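Local structure of lactate utilization protein C (Deinococcus radiodurans, 2G40) at residues A69-I83 with V212-G224. The protein may function in L-lactate utilization as a homodimeric member of the LutC/YkgG family. Residues are numbered along the deposited sequence; the frame is centred on the assembly and turned at random.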
ATOM      1  N   ALA A  69     -14.495  11.204  -1.780  1.00 21.01           N
ATOM      2  CA  ALA A  69     -14.953  10.290  -0.753  1.00 21.60           C
ATOM      3  C   ALA A  69     -16.116  10.890   0.016  1.00 20.67           C
ATOM      4  O   ALA A  69     -16.331  12.113  -0.010  1.00 19.78           O
ATOM      5  CB  ALA A  69     -13.833   9.950   0.179  1.00 24.09           C
ATOM      6  N   ALA A  70     -16.864  10.031   0.698  1.00 18.10           N
ATOM      7  CA  ALA A  70     -17.841  10.490   1.668  1.00 17.96           C
ATOM      8  C   ALA A  70     -17.139  10.735   2.990  1.00 16.23           C
ATOM      9  O   ALA A  70     -16.112  10.132   3.281  1.00 14.89           O
ATOM     10  CB  ALA A  70     -18.970   9.509   1.839  1.00 19.66           C
ATOM     11  N   TYR A  71     -17.670  11.681   3.763  1.00 16.07           N
ATOM     12  CA  TYR A  71     -17.071  12.074   5.024  1.00 16.51           C
ATOM     13  C   TYR A  71     -18.151  12.401   6.050  1.00 18.01           C
ATOM     14  O   TYR A  71     -19.093  13.131   5.754  1.00 18.94           O
ATOM     15  CB  TYR A  71     -16.178  13.305   4.828  1.00 18.48           C
ATOM     16  CG  TYR A  71     -15.468  13.778   6.084  1.00 14.53           C
ATOM     17  CD1 TYR A  71     -16.097  14.633   6.981  1.00 20.18           C
ATOM     18  CD2 TYR A  71     -14.166  13.422   6.341  1.00 18.69           C
ATOM     19  CE1 TYR A  71     -15.454  15.078   8.126  1.00 20.47           C
ATOM     20  CE2 TYR A  71     -13.514  13.865   7.494  1.00 23.20           C
ATOM     21  CZ  TYR A  71     -14.170  14.704   8.371  1.00 19.82           C
ATOM     22  OH  TYR A  71     -13.515  15.153   9.499  1.00 21.10           O
ATOM     23  N   THR A  72     -17.965  11.913   7.267  1.00 17.94           N
ATOM     24  CA  THR A  72     -18.837  12.276   8.373  1.00 20.11           C
ATOM     25  C   THR A  72     -18.027  12.276   9.642  1.00 17.02           C
ATOM     26  O   THR A  72     -17.097  11.504   9.785  1.00 18.70           O
ATOM     27  CB  THR A  72     -20.052  11.323   8.483  1.00 21.89           C
ATOM     28  OG1 THR A  72     -21.003  11.851   9.429  1.00 23.43           O
ATOM     29  CG2 THR A  72     -19.630   9.938   8.891  1.00 23.60           C
ATOM     30  N   HIS A  73     -18.353  13.183  10.555  1.00 16.73           N
ATOM     31  CA  HIS A  73     -17.708  13.224  11.854  1.00 18.66           C
ATOM     32  C   HIS A  73     -18.813  12.964  12.878  1.00 16.92           C
ATOM     33  O   HIS A  73     -19.818  13.651  12.890  1.00 19.23           O
ATOM     34  CB  HIS A  73     -17.045  14.577  12.099  1.00 18.78           C
ATOM     35  CG  HIS A  73     -16.205  14.633  13.347  1.00 17.60           C
ATOM     36  ND1 HIS A  73     -15.419  15.719  13.652  1.00 27.40           N
ATOM     37  CD2 HIS A  73     -16.018  13.744  14.352  1.00 27.13           C
ATOM     38  CE1 HIS A  73     -14.800  15.509  14.800  1.00 31.03           C
ATOM     39  NE2 HIS A  73     -15.145  14.316  15.247  1.00 25.17           N
ATOM     40  N   VAL A  74     -18.641  11.924  13.684  1.00 18.97           N
ATOM     41  CA  VAL A  74     -19.653  11.503  14.645  1.00 20.46           C
ATOM     42  C   VAL A  74     -19.018  11.300  16.022  1.00 21.39           C
ATOM     43  O   VAL A  74     -17.802  11.238  16.144  1.00 19.44           O
ATOM     44  CB  VAL A  74     -20.361  10.187  14.166  1.00 20.66           C
ATOM     45  CG1 VAL A  74     -21.063  10.395  12.844  1.00 22.86           C
ATOM     46  CG2 VAL A  74     -19.368   9.022  14.092  1.00 22.80           C
ATOM     47  N   SER A  75     -19.853  11.211  17.057  1.00 20.68           N
ATOM     48  CA  SER A  75     -19.414  10.798  18.386  1.00 21.22           C
ATOM     49  C   SER A  75     -19.202   9.291  18.425  1.00 20.24           C
ATOM     50  O   SER A  75     -19.719   8.568  17.581  1.00 18.45           O
ATOM     51  CB  SER A  75     -20.477  11.150  19.426  1.00 20.74           C
ATOM     52  OG  SER A  75     -21.670  10.386  19.193  1.00 19.47           O
ATOM     53  N   ALA A  76     -18.486   8.818  19.446  1.00 21.85           N
ATOM     54  CA  ALA A  76     -18.322   7.371  19.659  1.00 22.75           C
ATOM     55  C   ALA A  76     -19.666   6.660  19.716  1.00 22.79           C
ATOM     56  O   ALA A  76     -19.812   5.573  19.155  1.00 23.58           O
ATOM     57  CB  ALA A  76     -17.558   7.104  20.923  1.00 24.46           C
ATOM     58  N   ALA A  77     -20.633   7.273  20.408  1.00 23.71           N
ATOM     59  CA  ALA A  77     -21.980   6.727  20.550  1.00 23.00           C
ATOM     60  C   ALA A  77     -22.688   6.589  19.210  1.00 22.87           C
ATOM     61  O   ALA A  77     -23.475   5.667  19.007  1.00 25.32           O
ATOM     62  CB  ALA A  77     -22.817   7.611  21.472  1.00 23.50           C
ATOM     63  N   GLU A  78     -22.417   7.529  18.318  1.00 21.30           N
ATOM     64  CA  GLU A  78     -23.017   7.546  16.992  1.00 23.13           C
ATOM     65  C   GLU A  78     -22.318   6.607  16.008  1.00 19.76           C
ATOM     66  O   GLU A  78     -22.864   6.310  14.947  1.00 21.02           O
ATOM     67  CB  GLU A  78     -22.983   8.978  16.450  1.00 23.01           C
ATOM     68  CG  GLU A  78     -23.928   9.929  17.182  1.00 27.24           C
ATOM     69  CD  GLU A  78     -23.692  11.405  16.839  1.00 29.67           C
ATOM     70  OE1 GLU A  78     -22.553  11.802  16.481  1.00 30.20           O
ATOM     71  OE2 GLU A  78     -24.661  12.180  16.956  1.00 41.40           O
ATOM     72  N   LEU A  79     -21.117   6.147  16.345  1.00 19.43           N
ATOM     73  CA  LEU A  79     -20.303   5.402  15.389  1.00 18.36           C
ATOM     74  C   LEU A  79     -20.993   4.169  14.792  1.00 17.62           C
ATOM     75  O   LEU A  79     -21.060   4.058  13.580  1.00 19.59           O
ATOM     76  CB  LEU A  79     -18.937   5.039  15.969  1.00 19.96           C
ATOM     77  CG  LEU A  79     -18.012   4.197  15.076  1.00 18.65           C
ATOM     78  CD1 LEU A  79     -17.669   4.899  13.761  1.00 22.52           C
ATOM     79  CD2 LEU A  79     -16.760   3.886  15.818  1.00 19.64           C
ATOM     80  N   PRO A  80     -21.493   3.243  15.629  1.00 19.59           N
ATOM     81  CA  PRO A  80     -22.123   2.060  15.030  1.00 20.30           C
ATOM     82  C   PRO A  80     -23.226   2.411  14.041  1.00 18.95           C
ATOM     83  O   PRO A  80     -23.276   1.832  12.966  1.00 18.37           O
ATOM     84  CB  PRO A  80     -22.660   1.266  16.222  1.00 19.62           C
ATOM     85  CG  PRO A  80     -22.427   2.093  17.418  1.00 19.73           C
ATOM     86  CD  PRO A  80     -21.459   3.180  17.094  1.00 20.27           C
ATOM     87  N   GLY A  81     -24.059   3.380  14.389  1.00 19.77           N
ATOM     88  CA  GLY A  81     -25.099   3.871  13.492  1.00 20.68           C
ATOM     89  C   GLY A  81     -24.570   4.463  12.199  1.00 20.66           C
ATOM     90  O   GLY A  81     -25.127   4.215  11.124  1.00 21.11           O
ATOM     91  N   ALA A  82     -23.489   5.237  12.301  1.00 18.62           N
ATOM     92  CA  ALA A  82     -22.834   5.845  11.133  1.00 19.66           C
ATOM     93  C   ALA A  82     -22.342   4.778  10.164  1.00 18.25           C
ATOM     94  O   ALA A  82     -22.480   4.917   8.944  1.00 20.95           O
ATOM     95  CB  ALA A  82     -21.664   6.729  11.562  1.00 17.92           C
ATOM     96  N   ILE A  83     -21.744   3.728  10.713  1.00 17.36           N
ATOM     97  CA  ILE A  83     -21.239   2.631   9.887  1.00 19.24           C
ATOM     98  C   ILE A  83     -22.406   1.933   9.237  1.00 19.19           C
ATOM     99  O   ILE A  83     -22.398   1.677   8.028  1.00 19.69           O
ATOM    100  CB  ILE A  83     -20.432   1.612  10.712  1.00 19.48           C
ATOM    101  CG1 ILE A  83     -19.179   2.271  11.296  1.00 20.78           C
ATOM    102  CG2 ILE A  83     -20.031   0.431   9.840  1.00 20.32           C
ATOM    103  CD1 ILE A  83     -18.468   1.454  12.329  1.00 16.57           C
ATOM    104  N   VAL A 212     -10.581  -1.779 -10.269  1.00 23.47           N
ATOM    105  CA  VAL A 212      -9.286  -2.099 -10.897  1.00 22.40           C
ATOM    106  C   VAL A 212      -8.121  -1.525 -10.091  1.00 19.06           C
ATOM    107  O   VAL A 212      -7.146  -2.216  -9.842  1.00 18.43           O
ATOM    108  CB  VAL A 212      -9.212  -1.518 -12.333  1.00 24.59           C
ATOM    109  CG1 VAL A 212      -7.795  -1.554 -12.909  1.00 26.99           C
ATOM    110  CG2 VAL A 212     -10.152  -2.250 -13.264  1.00 25.83           C
ATOM    111  N   HIS A 213      -8.245  -0.259  -9.704  1.00 18.26           N
ATOM    112  CA  HIS A 213      -7.192   0.480  -8.999  1.00 19.65           C
ATOM    113  C   HIS A 213      -7.333   0.415  -7.505  1.00 21.01           C
ATOM    114  O   HIS A 213      -6.465   0.885  -6.785  1.00 23.13           O
ATOM    115  CB  HIS A 213      -7.175   1.948  -9.435  1.00 18.46           C
ATOM    116  CG  HIS A 213      -6.811   2.107 -10.871  1.00 24.37           C
ATOM    117  ND1 HIS A 213      -5.562   1.780 -11.353  1.00 31.05           N
ATOM    118  CD2 HIS A 213      -7.545   2.479 -11.944  1.00 33.51           C
ATOM    119  CE1 HIS A 213      -5.535   1.968 -12.660  1.00 26.22           C
ATOM    120  NE2 HIS A 213      -6.724   2.396 -13.043  1.00 31.47           N
ATOM    121  N   GLY A 214      -8.423  -0.173  -7.034  1.00 18.97           N
ATOM    122  CA  GLY A 214      -8.764  -0.117  -5.624  1.00 17.70           C
ATOM    123  C   GLY A 214     -10.241   0.216  -5.499  1.00 18.13           C
ATOM    124  O   GLY A 214     -10.941   0.320  -6.523  1.00 17.06           O
ATOM    125  N   PRO A 215     -10.739   0.318  -4.256  1.00 17.17           N
ATOM    126  CA  PRO A 215     -12.127   0.658  -3.959  1.00 17.78           C
ATOM    127  C   PRO A 215     -12.535   1.925  -4.663  1.00 17.81           C
ATOM    128  O   PRO A 215     -11.851   2.940  -4.548  1.00 21.35           O
ATOM    129  CB  PRO A 215     -12.104   0.851  -2.431  1.00 17.12           C
ATOM    130  CG  PRO A 215     -11.059  -0.085  -1.990  1.00 19.46           C
ATOM    131  CD  PRO A 215      -9.987   0.039  -3.020  1.00 19.25           C
ATOM    132  N   ARG A 216     -13.657   1.881  -5.379  1.00 17.60           N
ATOM    133  CA  ARG A 216     -14.151   3.042  -6.099  1.00 18.27           C
ATOM    134  C   ARG A 216     -14.975   3.948  -5.197  1.00 17.92           C
ATOM    135  O   ARG A 216     -15.289   5.085  -5.565  1.00 18.36           O
ATOM    136  CB  ARG A 216     -14.953   2.601  -7.318  1.00 17.21           C
ATOM    137  CG  ARG A 216     -14.053   2.035  -8.405  1.00 15.99           C
ATOM    138  CD  ARG A 216     -14.807   1.464  -9.554  1.00 16.43           C
ATOM    139  NE  ARG A 216     -15.708   0.383  -9.158  1.00 17.39           N
ATOM    140  CZ  ARG A 216     -16.460  -0.312 -10.006  1.00 14.57           C
ATOM    141  NH1 ARG A 216     -16.417  -0.070 -11.300  1.00 15.01           N
ATOM    142  NH2 ARG A 216     -17.263  -1.269  -9.552  1.00 16.58           N
ATOM    143  N   ARG A 217     -15.282   3.443  -4.004  1.00 18.54           N
ATOM    144  CA  ARG A 217     -16.061   4.152  -3.020  1.00 19.08           C
ATOM    145  C   ARG A 217     -15.353   4.129  -1.685  1.00 16.79           C
ATOM    146  O   ARG A 217     -14.885   3.081  -1.222  1.00 15.38           O
ATOM    147  CB  ARG A 217     -17.444   3.532  -2.895  1.00 18.92           C
ATOM    148  CG  ARG A 217     -18.246   3.584  -4.201  1.00 24.59           C
ATOM    149  CD  ARG A 217     -19.462   2.670  -4.130  1.00 26.99           C
ATOM    150  NE  ARG A 217     -20.316   3.082  -3.017  1.00 37.40           N
ATOM    151  CZ  ARG A 217     -20.973   2.261  -2.197  1.00 31.88           C
ATOM    152  NH1 ARG A 217     -20.887   0.942  -2.330  1.00 29.60           N
ATOM    153  NH2 ARG A 217     -21.714   2.772  -1.224  1.00 33.82           N
ATOM    154  N   LEU A 218     -15.227   5.302  -1.091  1.00 16.79           N
ATOM    155  CA  LEU A 218     -14.634   5.426   0.223  1.00 15.63           C
ATOM    156  C   LEU A 218     -15.522   6.280   1.090  1.00 16.04           C
ATOM    157  O   LEU A 218     -15.970   7.366   0.673  1.00 16.57           O
ATOM    158  CB  LEU A 218     -13.224   6.027   0.150  1.00 16.87           C
ATOM    159  CG  LEU A 218     -12.616   6.475   1.494  1.00 16.97           C
ATOM    160  CD1 LEU A 218     -12.383   5.306   2.433  1.00 20.94           C
ATOM    161  CD2 LEU A 218     -11.341   7.281   1.196  1.00 18.11           C
ATOM    162  N   GLN A 219     -15.824   5.745   2.268  1.00 15.04           N
ATOM    163  CA  GLN A 219     -16.504   6.496   3.323  1.00 15.09           C
ATOM    164  C   GLN A 219     -15.523   6.657   4.458  1.00 16.61           C
ATOM    165  O   GLN A 219     -15.055   5.682   5.018  1.00 17.89           O
ATOM    166  CB  GLN A 219     -17.728   5.750   3.827  1.00 14.83           C
ATOM    167  CG  GLN A 219     -18.357   6.314   5.104  1.00 18.98           C
ATOM    168  CD  GLN A 219     -19.228   7.514   4.836  1.00 16.71           C
ATOM    169  OE1 GLN A 219     -20.211   7.413   4.120  1.00 19.53           O
ATOM    170  NE2 GLN A 219     -18.878   8.660   5.421  1.00 16.29           N
ATOM    171  N   VAL A 220     -15.246   7.895   4.812  1.00 16.59           N
ATOM    172  CA  VAL A 220     -14.449   8.208   5.970  1.00 15.50           C
ATOM    173  C   VAL A 220     -15.392   8.607   7.092  1.00 17.99           C
ATOM    174  O   VAL A 220     -16.289   9.438   6.922  1.00 16.49           O
ATOM    175  CB  VAL A 220     -13.447   9.370   5.694  1.00 17.79           C
ATOM    176  CG1 VAL A 220     -12.742   9.787   6.977  1.00 16.13           C
ATOM    177  CG2 VAL A 220     -12.452   8.990   4.596  1.00 18.21           C
ATOM    178  N   ILE A 221     -15.180   7.986   8.245  1.00 17.57           N
ATOM    179  CA  ILE A 221     -15.925   8.280   9.439  1.00 17.85           C
ATOM    180  C   ILE A 221     -14.917   8.720  10.475  1.00 17.82           C
ATOM    181  O   ILE A 221     -14.131   7.927  10.976  1.00 16.17           O
ATOM    182  CB  ILE A 221     -16.749   7.070   9.952  1.00 16.57           C
ATOM    183  CG1 ILE A 221     -17.703   6.582   8.865  1.00 20.81           C
ATOM    184  CG2 ILE A 221     -17.520   7.446  11.247  1.00 17.66           C
ATOM    185  CD1 ILE A 221     -18.606   5.444   9.306  1.00 18.57           C
ATOM    186  N   VAL A 222     -14.918  10.019  10.768  1.00 16.15           N
ATOM    187  CA  VAL A 222     -14.129  10.518  11.892  1.00 15.94           C
ATOM    188  C   VAL A 222     -14.941  10.390  13.156  1.00 18.07           C
ATOM    189  O   VAL A 222     -16.123  10.691  13.170  1.00 17.44           O
ATOM    190  CB  VAL A 222     -13.688  11.966  11.677  1.00 17.50           C
ATOM    191  CG1 VAL A 222     -12.809  12.457  12.862  1.00 20.70           C
ATOM    192  CG2 VAL A 222     -12.982  12.071  10.375  1.00 16.78           C
ATOM    193  N   VAL A 223     -14.303   9.919  14.227  1.00 19.41           N
ATOM    194  CA  VAL A 223     -15.013   9.716  15.457  1.00 20.61           C
ATOM    195  C   VAL A 223     -14.325  10.443  16.608  1.00 20.38           C
ATOM    196  O   VAL A 223     -13.103  10.379  16.747  1.00 19.25           O
ATOM    197  CB  VAL A 223     -15.262   8.199  15.766  1.00 20.48           C
ATOM    198  CG1 VAL A 223     -14.031   7.369  15.643  1.00 24.72           C
ATOM    199  CG2 VAL A 223     -15.921   8.034  17.139  1.00 24.18           C
ATOM    200  N   GLY A 224     -15.123  11.174  17.380  1.00 23.58           N
ATOM    201  CA  GLY A 224     -14.694  11.646  18.704  1.00 28.59           C
ATOM    202  C   GLY A 224     -14.320  13.115  18.766  1.00 32.90           C
ATOM    203  O   GLY A 224     -14.370  13.841  17.766  1.00 37.36           O
ATOM    204  OXT GLY A 224     -13.945  13.617  19.837  1.00 34.30           O
TER
HETATM  205  O   HOH W   1     -20.912  10.776   4.906  1.00 21.62           O
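The tyrosine ring of Y71 leans across V222, its CE2 lying 3.4 Å from V222 CG2, and farther back its CD2 meets V220 CG1. This is a worked example of parallel strand pairing at the margin of a Rossmann-like alpha/beta sheet: strand 70-74, outermost in the chain's six-stranded parallel sheet, runs beside the C-terminal strand 217-223 with only 12° between their directions. A70, T72 and V74 each give a backbone N-H to the strand 217-223, and their carbonyls take one back from V220, V222 and G224. With CG anti to the backbone N (chi1 -178°), the Y71 ring also reaches L65 and E61 of helix 53-66, which covers this face; an alanine here would probably open a gap between V220, V222 and that helix. On the face of T72, V74 and I221, I221 packs against helix 79-87: CG2 touches L79 CD1 at 3.6 Å and V74 CG2, while CD1 packs against A82 and I83 CG1. Q219, its chain bent at chi2 (80°), swings its amide across toward strand 70-74, OE1 near A70 CB; NE2 bonds V220 O at 3.1 Å from above the carbonyl plane, and that oxygen also accepts from T72 N. A water accepts from Q219 NE2 and donates a weak bond to Y71 O. Beyond the backbone ladder, H73 reaches the chain terminus with its side chain. V222 CG1 makes a CH-pi contact over one face of its imidazole, 3.8 Å from the centroid, while at the ring edge NE2 donates to the terminal carboxylate oxygen G224 O at 2.7 Å.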